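DUF4442 domain-containing protein (Pseudomonas aeruginosa, PDB 1YOC) is of unknown function but has a hotdog-type fold related to the PaaI thioesterases, so it may act on acyl thioesters. Local coordinates at residues B[7-19]-B[31-43]. Numbering follows the deposited sequence.
Sequences MQMYQQVGPAQFS and SIAPQFVELRPGY
Phe-18 and Phe-36 meet at the centre of a contact in which N-terminal helices pack on an edge strand of this chain's antiparallel sheet, in a domain of the hotdog fold. Helix 7-13 runs antiparallel to strand 38-40, at 146°, and the helix begun after Gly-14 adds Pro-15, Phe-18 and Ser-19 near the start of the strand. CZ of Phe-18 comes up to the edge of the Phe-36 ring, 3.6 Å from its CD2, and the two planes stand 77° apart. With its CG anti to the backbone N, Phe-18 points toward the strand; the edge of its ring also meets the chain before the strand, CE2 lying 3.2 Å from Pro-34 O. Beyond Phe-36, Met-7 makes a Met-aromatic contact, its SD 5.0 Å from the ring centroid and well off the normal. Leu-39 CD2 lies over one face of the same ring, offset toward its rim, and presses against Gln-8 CG at 3.3 Å.

Glutamine amides tie the two ends. Gln-8, extended beyond CG, crosses Leu-39 at about a right angle and donates from NE2 to Leu-39 O (3.1 Å); the carbonyl oxygen lies in the plane of the amide, yet the donor sits well above the carbonyl's own plane. At the other end Gln-35 folds back at chi2 (-70°), which lets NE2 donate a hydrogen bond to Pro-15 O (3.2 Å), again from above the carbonyl plane; that oxygen also takes the helical bond from Ser-19 N. A water links Ser-19 OG to Pro-34 O. Between these ends the Gln-11 side chain lies across Phe-36, Gln-11 CG 3.5 Å from Phe-36 O.

On the sheet side, strand 35-40 pairs antiparallel with strand 43-48, interrupted by a classic bulge where Val-37 and Glu-38 both face Glu-45. Phe-36 and Leu-39 also touch Thr-76 of helix 63-81, while Met-7 packs on Met-21 and Ile-22 of helix 15-25.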
ATOM      1  N   MET B   7     -18.407   7.504   5.531  1.00 16.27           N
ATOM      2  CA  MET B   7     -17.418   7.640   6.592  1.00 17.15           C
ATOM      3  C   MET B   7     -17.915   8.577   7.693  1.00 18.22           C
ATOM      4  O   MET B   7     -17.800   8.272   8.882  1.00 19.50           O
ATOM      5  CB  MET B   7     -16.084   8.174   6.052  1.00 16.92           C
ATOM      6  CG  MET B   7     -15.399   7.284   5.008  1.00 16.16           C
ATOM      7  SD  MET B   7     -15.112   5.572   5.533  1.00 17.11           S
ATOM      8  CE  MET B   7     -14.551   4.863   3.865  1.00 19.50           C
ATOM      9  N   GLN B   8     -18.470   9.707   7.298  1.00 18.04           N
ATOM     10  CA  GLN B   8     -18.910  10.672   8.291  1.00 21.31           C
ATOM     11  C   GLN B   8     -20.065  10.156   9.110  1.00 22.01           C
ATOM     12  O   GLN B   8     -20.045  10.224  10.345  1.00 21.16           O
ATOM     13  CB  GLN B   8     -19.281  11.989   7.610  1.00 24.22           C
ATOM     14  CG  GLN B   8     -18.071  12.655   6.962  1.00 30.50           C
ATOM     15  CD  GLN B   8     -18.401  13.898   6.137  1.00 34.29           C
ATOM     16  OE1 GLN B   8     -19.236  13.869   5.210  1.00 35.77           O
ATOM     17  NE2 GLN B   8     -17.728  14.998   6.459  1.00 35.28           N
ATOM     18  N   MET B   9     -21.071   9.641   8.420  1.00 21.98           N
ATOM     19  CA  MET B   9     -22.247   9.106   9.105  1.00 23.64           C
ATOM     20  C   MET B   9     -21.855   8.110  10.202  1.00 22.95           C
ATOM     21  O   MET B   9     -22.337   8.181  11.340  1.00 22.63           O
ATOM     22  CB  MET B   9     -23.182   8.447   8.074  1.00 25.43           C
ATOM     23  CG  MET B   9     -24.398   7.774   8.657  1.00 31.08           C
ATOM     24  SD  MET B   9     -25.378   6.765   7.449  1.00 37.32           S
ATOM     25  CE  MET B   9     -26.102   5.565   8.662  1.00 35.97           C
ATOM     26  N   TYR B  10     -20.952   7.194   9.892  1.00 19.33           N
ATOM     27  CA  TYR B  10     -20.593   6.211  10.885  1.00 19.95           C
ATOM     28  C   TYR B  10     -19.533   6.663  11.891  1.00 21.38           C
ATOM     29  O   TYR B  10     -19.471   6.132  12.984  1.00 19.56           O
ATOM     30  CB  TYR B  10     -20.171   4.913  10.201  1.00 19.46           C
ATOM     31  CG  TYR B  10     -21.354   4.153   9.614  1.00 19.08           C
ATOM     32  CD1 TYR B  10     -21.866   4.468   8.356  1.00 19.36           C
ATOM     33  CD2 TYR B  10     -21.992   3.155  10.364  1.00 20.08           C
ATOM     34  CE1 TYR B  10     -23.018   3.798   7.849  1.00 20.48           C
ATOM     35  CE2 TYR B  10     -23.127   2.486   9.866  1.00 20.63           C
ATOM     36  CZ  TYR B  10     -23.632   2.820   8.614  1.00 19.08           C
ATOM     37  OH  TYR B  10     -24.793   2.202   8.163  1.00 18.70           O
ATOM     38  N   GLN B  11     -18.698   7.632  11.529  1.00 23.59           N
ATOM     39  CA  GLN B  11     -17.694   8.101  12.496  1.00 25.93           C
ATOM     40  C   GLN B  11     -18.510   8.696  13.659  1.00 26.19           C
ATOM     41  O   GLN B  11     -18.211   8.499  14.853  1.00 25.16           O
ATOM     42  CB  GLN B  11     -16.800   9.164  11.865  1.00 27.73           C
ATOM     43  CG  GLN B  11     -15.872   9.832  12.868  1.00 32.87           C
ATOM     44  CD  GLN B  11     -15.681  11.307  12.537  1.00 37.25           C
ATOM     45  OE1 GLN B  11     -16.035  11.764  11.433  1.00 39.10           O
ATOM     46  NE2 GLN B  11     -15.100  12.056  13.472  1.00 37.63           N
ATOM     47  N   GLN B  12     -19.575   9.388  13.288  1.00 27.13           N
ATOM     48  CA  GLN B  12     -20.456   9.997  14.265  1.00 30.21           C
ATOM     49  C   GLN B  12     -21.192   8.999  15.147  1.00 29.97           C
ATOM     50  O   GLN B  12     -21.541   9.335  16.271  1.00 32.03           O
ATOM     51  CB  GLN B  12     -21.478  10.909  13.571  1.00 33.18           C
ATOM     52  CG  GLN B  12     -20.888  12.111  12.829  1.00 37.41           C
ATOM     53  CD  GLN B  12     -20.248  13.158  13.756  1.00 41.35           C
ATOM     54  OE1 GLN B  12     -19.056  13.076  14.106  1.00 41.86           O
ATOM     55  NE2 GLN B  12     -21.051  14.152  14.166  1.00 43.29           N
ATOM     56  N   VAL B  13     -21.446   7.778  14.691  1.00 30.52           N
ATOM     57  CA  VAL B  13     -22.158   6.854  15.585  1.00 30.19           C
ATOM     58  C   VAL B  13     -21.279   6.111  16.578  1.00 30.12           C
ATOM     59  O   VAL B  13     -21.672   5.968  17.730  1.00 31.14           O
ATOM     60  CB  VAL B  13     -23.007   5.798  14.846  1.00 30.35           C
ATOM     61  CG1 VAL B  13     -23.647   6.410  13.634  1.00 30.10           C
ATOM     62  CG2 VAL B  13     -22.187   4.591  14.520  1.00 32.04           C
ATOM     63  N   GLY B  14     -20.104   5.636  16.167  1.00 28.32           N
ATOM     64  CA  GLY B  14     -19.255   4.932  17.123  1.00 27.34           C
ATOM     65  C   GLY B  14     -18.138   4.121  16.471  1.00 27.11           C
ATOM     66  O   GLY B  14     -18.250   3.783  15.292  1.00 23.96           O
ATOM     67  N   PRO B  15     -17.051   3.789  17.203  1.00 26.84           N
ATOM     68  CA  PRO B  15     -15.946   3.013  16.608  1.00 26.41           C
ATOM     69  C   PRO B  15     -16.270   1.611  16.145  1.00 26.75           C
ATOM     70  O   PRO B  15     -15.927   1.236  15.018  1.00 24.04           O
ATOM     71  CB  PRO B  15     -14.851   3.033  17.694  1.00 27.31           C
ATOM     72  CG  PRO B  15     -15.616   3.295  18.961  1.00 27.68           C
ATOM     73  CD  PRO B  15     -16.685   4.289  18.540  1.00 26.57           C
ATOM     74  N   ALA B  16     -16.929   0.822  16.990  1.00 26.12           N
ATOM     75  CA  ALA B  16     -17.261  -0.539  16.583  1.00 26.60           C
ATOM     76  C   ALA B  16     -18.218  -0.534  15.370  1.00 26.17           C
ATOM     77  O   ALA B  16     -18.134  -1.402  14.489  1.00 26.65           O
ATOM     78  CB  ALA B  16     -17.892  -1.323  17.771  1.00 28.41           C
ATOM     79  N   GLN B  17     -19.126   0.433  15.321  1.00 25.59           N
ATOM     80  CA  GLN B  17     -20.045   0.498  14.184  1.00 25.14           C
ATOM     81  C   GLN B  17     -19.259   0.951  12.946  1.00 22.60           C
ATOM     82  O   GLN B  17     -19.498   0.466  11.846  1.00 21.67           O
ATOM     83  CB  GLN B  17     -21.201   1.478  14.439  1.00 25.74           C
ATOM     84  CG  GLN B  17     -22.151   1.110  15.629  1.00 30.66           C
ATOM     85  CD  GLN B  17     -21.698   1.682  16.996  1.00 32.87           C
ATOM     86  OE1 GLN B  17     -22.476   1.713  17.963  1.00 34.15           O
ATOM     87  NE2 GLN B  17     -20.446   2.127  17.077  1.00 31.66           N
ATOM     88  N   PHE B  18     -18.364   1.921  13.115  1.00 20.26           N
ATOM     89  CA  PHE B  18     -17.573   2.392  11.960  1.00 17.97           C
ATOM     90  C   PHE B  18     -16.745   1.222  11.447  1.00 16.47           C
ATOM     91  O   PHE B  18     -16.652   0.995  10.229  1.00 17.05           O
ATOM     92  CB  PHE B  18     -16.642   3.541  12.373  1.00 17.15           C
ATOM     93  CG  PHE B  18     -15.746   4.006  11.280  1.00 16.54           C
ATOM     94  CD1 PHE B  18     -16.187   4.978  10.359  1.00 16.48           C
ATOM     95  CD2 PHE B  18     -14.500   3.422  11.107  1.00 18.19           C
ATOM     96  CE1 PHE B  18     -15.409   5.356   9.279  1.00 16.48           C
ATOM     97  CE2 PHE B  18     -13.681   3.779  10.013  1.00 16.90           C
ATOM     98  CZ  PHE B  18     -14.143   4.760   9.081  1.00 17.05           C
ATOM     99  N   SER B  19     -16.152   0.463  12.370  1.00 16.62           N
ATOM    100  CA  SER B  19     -15.330  -0.672  11.982  1.00 17.17           C
ATOM    101  C   SER B  19     -16.112  -1.705  11.188  1.00 17.35           C
ATOM    102  O   SER B  19     -15.593  -2.267  10.206  1.00 16.60           O
ATOM    103  CB  SER B  19     -14.688  -1.333  13.208  1.00 18.76           C
ATOM    104  OG  SER B  19     -13.676  -0.499  13.773  1.00 18.06           O
ATOM    105  N   SER B  31      -8.363  -3.995   6.966  1.00 12.45           N
ATOM    106  CA  SER B  31      -7.098  -4.664   7.269  1.00 11.54           C
ATOM    107  C   SER B  31      -6.258  -3.819   8.229  1.00 11.27           C
ATOM    108  O   SER B  31      -5.370  -4.366   8.886  1.00  9.99           O
ATOM    109  CB  SER B  31      -6.264  -4.983   6.002  1.00 11.67           C
ATOM    110  OG  SER B  31      -5.869  -3.797   5.295  1.00 13.19           O
ATOM    111  N   ILE B  32      -6.500  -2.503   8.304  1.00 10.09           N
ATOM    112  CA  ILE B  32      -5.750  -1.717   9.305  1.00  9.82           C
ATOM    113  C   ILE B  32      -6.646  -1.227  10.456  1.00 10.95           C
ATOM    114  O   ILE B  32      -6.156  -0.561  11.363  1.00 12.12           O
ATOM    115  CB  ILE B  32      -4.997  -0.501   8.695  1.00 10.06           C
ATOM    116  CG1 ILE B  32      -5.966   0.488   8.034  1.00 11.16           C
ATOM    117  CG2 ILE B  32      -3.972  -0.986   7.641  1.00  9.99           C
ATOM    118  CD1 ILE B  32      -5.263   1.840   7.646  1.00  9.79           C
ATOM    119  N   ALA B  33      -7.932  -1.588  10.443  1.00 11.82           N
ATOM    120  CA  ALA B  33      -8.886  -1.197  11.521  1.00 12.63           C
ATOM    121  C   ALA B  33      -8.787   0.290  11.835  1.00 11.74           C
ATOM    122  O   ALA B  33      -8.537   0.700  12.958  1.00 12.91           O
ATOM    123  CB  ALA B  33      -8.587  -2.029  12.793  1.00 14.04           C
ATOM    124  N   PRO B  34      -9.017   1.139  10.829  1.00 12.50           N
ATOM    125  CA  PRO B  34      -8.916   2.587  11.027  1.00 12.73           C
ATOM    126  C   PRO B  34     -10.141   3.278  11.639  1.00 13.51           C
ATOM    127  O   PRO B  34     -11.226   2.684  11.736  1.00 13.81           O
ATOM    128  CB  PRO B  34      -8.667   3.074   9.599  1.00 11.07           C
ATOM    129  CG  PRO B  34      -9.665   2.168   8.797  1.00 11.62           C
ATOM    130  CD  PRO B  34      -9.617   0.815   9.513  1.00 11.35           C
ATOM    131  N   GLN B  35      -9.936   4.521  12.073  1.00 11.90           N
ATOM    132  CA  GLN B  35     -11.036   5.350  12.581  1.00 13.63           C
ATOM    133  C   GLN B  35     -10.740   6.750  12.057  1.00 12.95           C
ATOM    134  O   GLN B  35      -9.567   7.100  11.801  1.00 16.15           O
ATOM    135  CB  GLN B  35     -11.033   5.397  14.117  1.00 14.14           C
ATOM    136  CG  GLN B  35     -11.276   4.048  14.788  1.00 14.90           C
ATOM    137  CD  GLN B  35     -12.718   3.586  14.581  1.00 17.58           C
ATOM    138  OE1 GLN B  35     -13.620   4.397  14.337  1.00 18.11           O
ATOM    139  NE2 GLN B  35     -12.935   2.290  14.682  1.00 17.48           N
ATOM    140  N   PHE B  36     -11.766   7.548  11.852  1.00 13.61           N
ATOM    141  CA  PHE B  36     -11.524   8.937  11.460  1.00 14.40           C
ATOM    142  C   PHE B  36     -11.576   9.782  12.736  1.00 16.66           C
ATOM    143  O   PHE B  36     -12.460   9.565  13.606  1.00 15.63           O
ATOM    144  CB  PHE B  36     -12.624   9.469  10.545  1.00 13.70           C
ATOM    145  CG  PHE B  36     -12.370   9.213   9.093  1.00 13.85           C
ATOM    146  CD1 PHE B  36     -11.723  10.165   8.295  1.00 15.21           C
ATOM    147  CD2 PHE B  36     -12.750   8.008   8.519  1.00 12.23           C
ATOM    148  CE1 PHE B  36     -11.466   9.887   6.930  1.00 14.70           C
ATOM    149  CE2 PHE B  36     -12.504   7.738   7.195  1.00 13.38           C
ATOM    150  CZ  PHE B  36     -11.855   8.679   6.387  1.00 14.60           C
ATOM    151  N   VAL B  37     -10.644  10.735  12.836  1.00 16.36           N
ATOM    152  CA  VAL B  37     -10.607  11.694  13.951  1.00 18.43           C
ATOM    153  C   VAL B  37     -11.383  12.903  13.423  1.00 19.64           C
ATOM    154  O   VAL B  37     -12.195  13.524  14.138  1.00 19.18           O
ATOM    155  CB  VAL B  37      -9.171  12.163  14.279  1.00 20.32           C
ATOM    156  CG1 VAL B  37      -9.206  13.294  15.352  1.00 22.89           C
ATOM    157  CG2 VAL B  37      -8.369  11.004  14.761  1.00 21.31           C
ATOM    158  N   GLU B  38     -11.133  13.254  12.167  1.00 16.94           N
ATOM    159  CA  GLU B  38     -11.847  14.379  11.570  1.00 18.47           C
ATOM    160  C   GLU B  38     -12.008  14.215  10.074  1.00 16.32           C
ATOM    161  O   GLU B  38     -11.126  13.683   9.400  1.00 14.89           O
ATOM    162  CB  GLU B  38     -11.127  15.704  11.829  1.00 21.98           C
ATOM    163  CG  GLU B  38     -12.034  16.885  11.495  1.00 27.79           C
ATOM    164  CD  GLU B  38     -11.413  18.255  11.827  1.00 31.90           C
ATOM    165  OE1 GLU B  38     -10.454  18.308  12.634  1.00 32.27           O
ATOM    166  OE2 GLU B  38     -11.901  19.270  11.281  1.00 33.21           O
ATOM    167  N   LEU B  39     -13.126  14.692   9.544  1.00 14.25           N
ATOM    168  CA  LEU B  39     -13.343  14.600   8.108  1.00 16.22           C
ATOM    169  C   LEU B  39     -14.274  15.742   7.700  1.00 17.54           C
ATOM    170  O   LEU B  39     -15.367  15.877   8.244  1.00 17.49           O
ATOM    171  CB  LEU B  39     -13.993  13.255   7.751  1.00 14.92           C
ATOM    172  CG  LEU B  39     -14.340  13.071   6.270  1.00 15.97           C
ATOM    173  CD1 LEU B  39     -13.079  13.151   5.405  1.00 16.04           C
ATOM    174  CD2 LEU B  39     -15.042  11.735   6.034  1.00 18.90           C
ATOM    175  N   ARG B  40     -13.826  16.574   6.772  1.00 16.43           N
ATOM    176  CA  ARG B  40     -14.630  17.670   6.274  1.00 16.83           C
ATOM    177  C   ARG B  40     -13.980  18.085   4.958  1.00 16.58           C
ATOM    178  O   ARG B  40     -12.899  17.621   4.620  1.00 15.09           O
ATOM    179  CB  ARG B  40     -14.612  18.844   7.269  1.00 18.61           C
ATOM    180  CG  ARG B  40     -13.220  19.447   7.513  1.00 18.91           C
ATOM    181  CD  ARG B  40     -13.269  20.511   8.646  1.00 24.13           C
ATOM    182  NE  ARG B  40     -11.937  20.725   9.224  1.00 24.80           N
ATOM    183  CZ  ARG B  40     -11.005  21.490   8.679  1.00 26.28           C
ATOM    184  NH1 ARG B  40     -11.264  22.128   7.546  1.00 29.19           N
ATOM    185  NH2 ARG B  40      -9.808  21.603   9.249  1.00 27.19           N
ATOM    186  N   PRO B  41     -14.660  18.928   4.170  1.00 15.54           N
ATOM    187  CA  PRO B  41     -14.071  19.367   2.909  1.00 14.77           C
ATOM    188  C   PRO B  41     -12.717  20.012   3.260  1.00 14.22           C
ATOM    189  O   PRO B  41     -12.629  20.802   4.208  1.00 14.58           O
ATOM    190  CB  PRO B  41     -15.099  20.400   2.395  1.00 15.07           C
ATOM    191  CG  PRO B  41     -16.415  19.855   2.967  1.00 14.99           C
ATOM    192  CD  PRO B  41     -15.994  19.519   4.383  1.00 16.88           C
ATOM    193  N   GLY B  42     -11.670  19.664   2.516  1.00 12.73           N
ATOM    194  CA  GLY B  42     -10.353  20.226   2.783  1.00 13.74           C
ATOM    195  C   GLY B  42      -9.513  19.629   3.913  1.00 13.32           C
ATOM    196  O   GLY B  42      -8.364  20.053   4.099  1.00 13.31           O
ATOM    197  N   TYR B  43     -10.035  18.669   4.675  1.00 12.55           N
ATOM    198  CA  TYR B  43      -9.217  18.098   5.773  1.00 12.87           C
ATOM    199  C   TYR B  43      -9.638  16.699   6.229  1.00 11.86           C
ATOM    200  O   TYR B  43     -10.815  16.457   6.452  1.00 14.73           O
ATOM    201  CB  TYR B  43      -9.286  19.036   7.010  1.00 13.21           C
ATOM    202  CG  TYR B  43      -8.371  18.597   8.146  1.00 13.65           C
ATOM    203  CD1 TYR B  43      -7.008  18.903   8.115  1.00 13.51           C
ATOM    204  CD2 TYR B  43      -8.855  17.808   9.210  1.00 15.67           C
ATOM    205  CE1 TYR B  43      -6.128  18.433   9.127  1.00 13.33           C
ATOM    206  CE2 TYR B  43      -7.974  17.310  10.235  1.00 16.00           C
ATOM    207  CZ  TYR B  43      -6.617  17.636  10.168  1.00 15.54           C
ATOM    208  OH  TYR B  43      -5.745  17.156  11.130  1.00 18.01           O
TER
HETATM  209  O   HOH W   1     -11.963  -0.011  11.821  1.00 14.55           O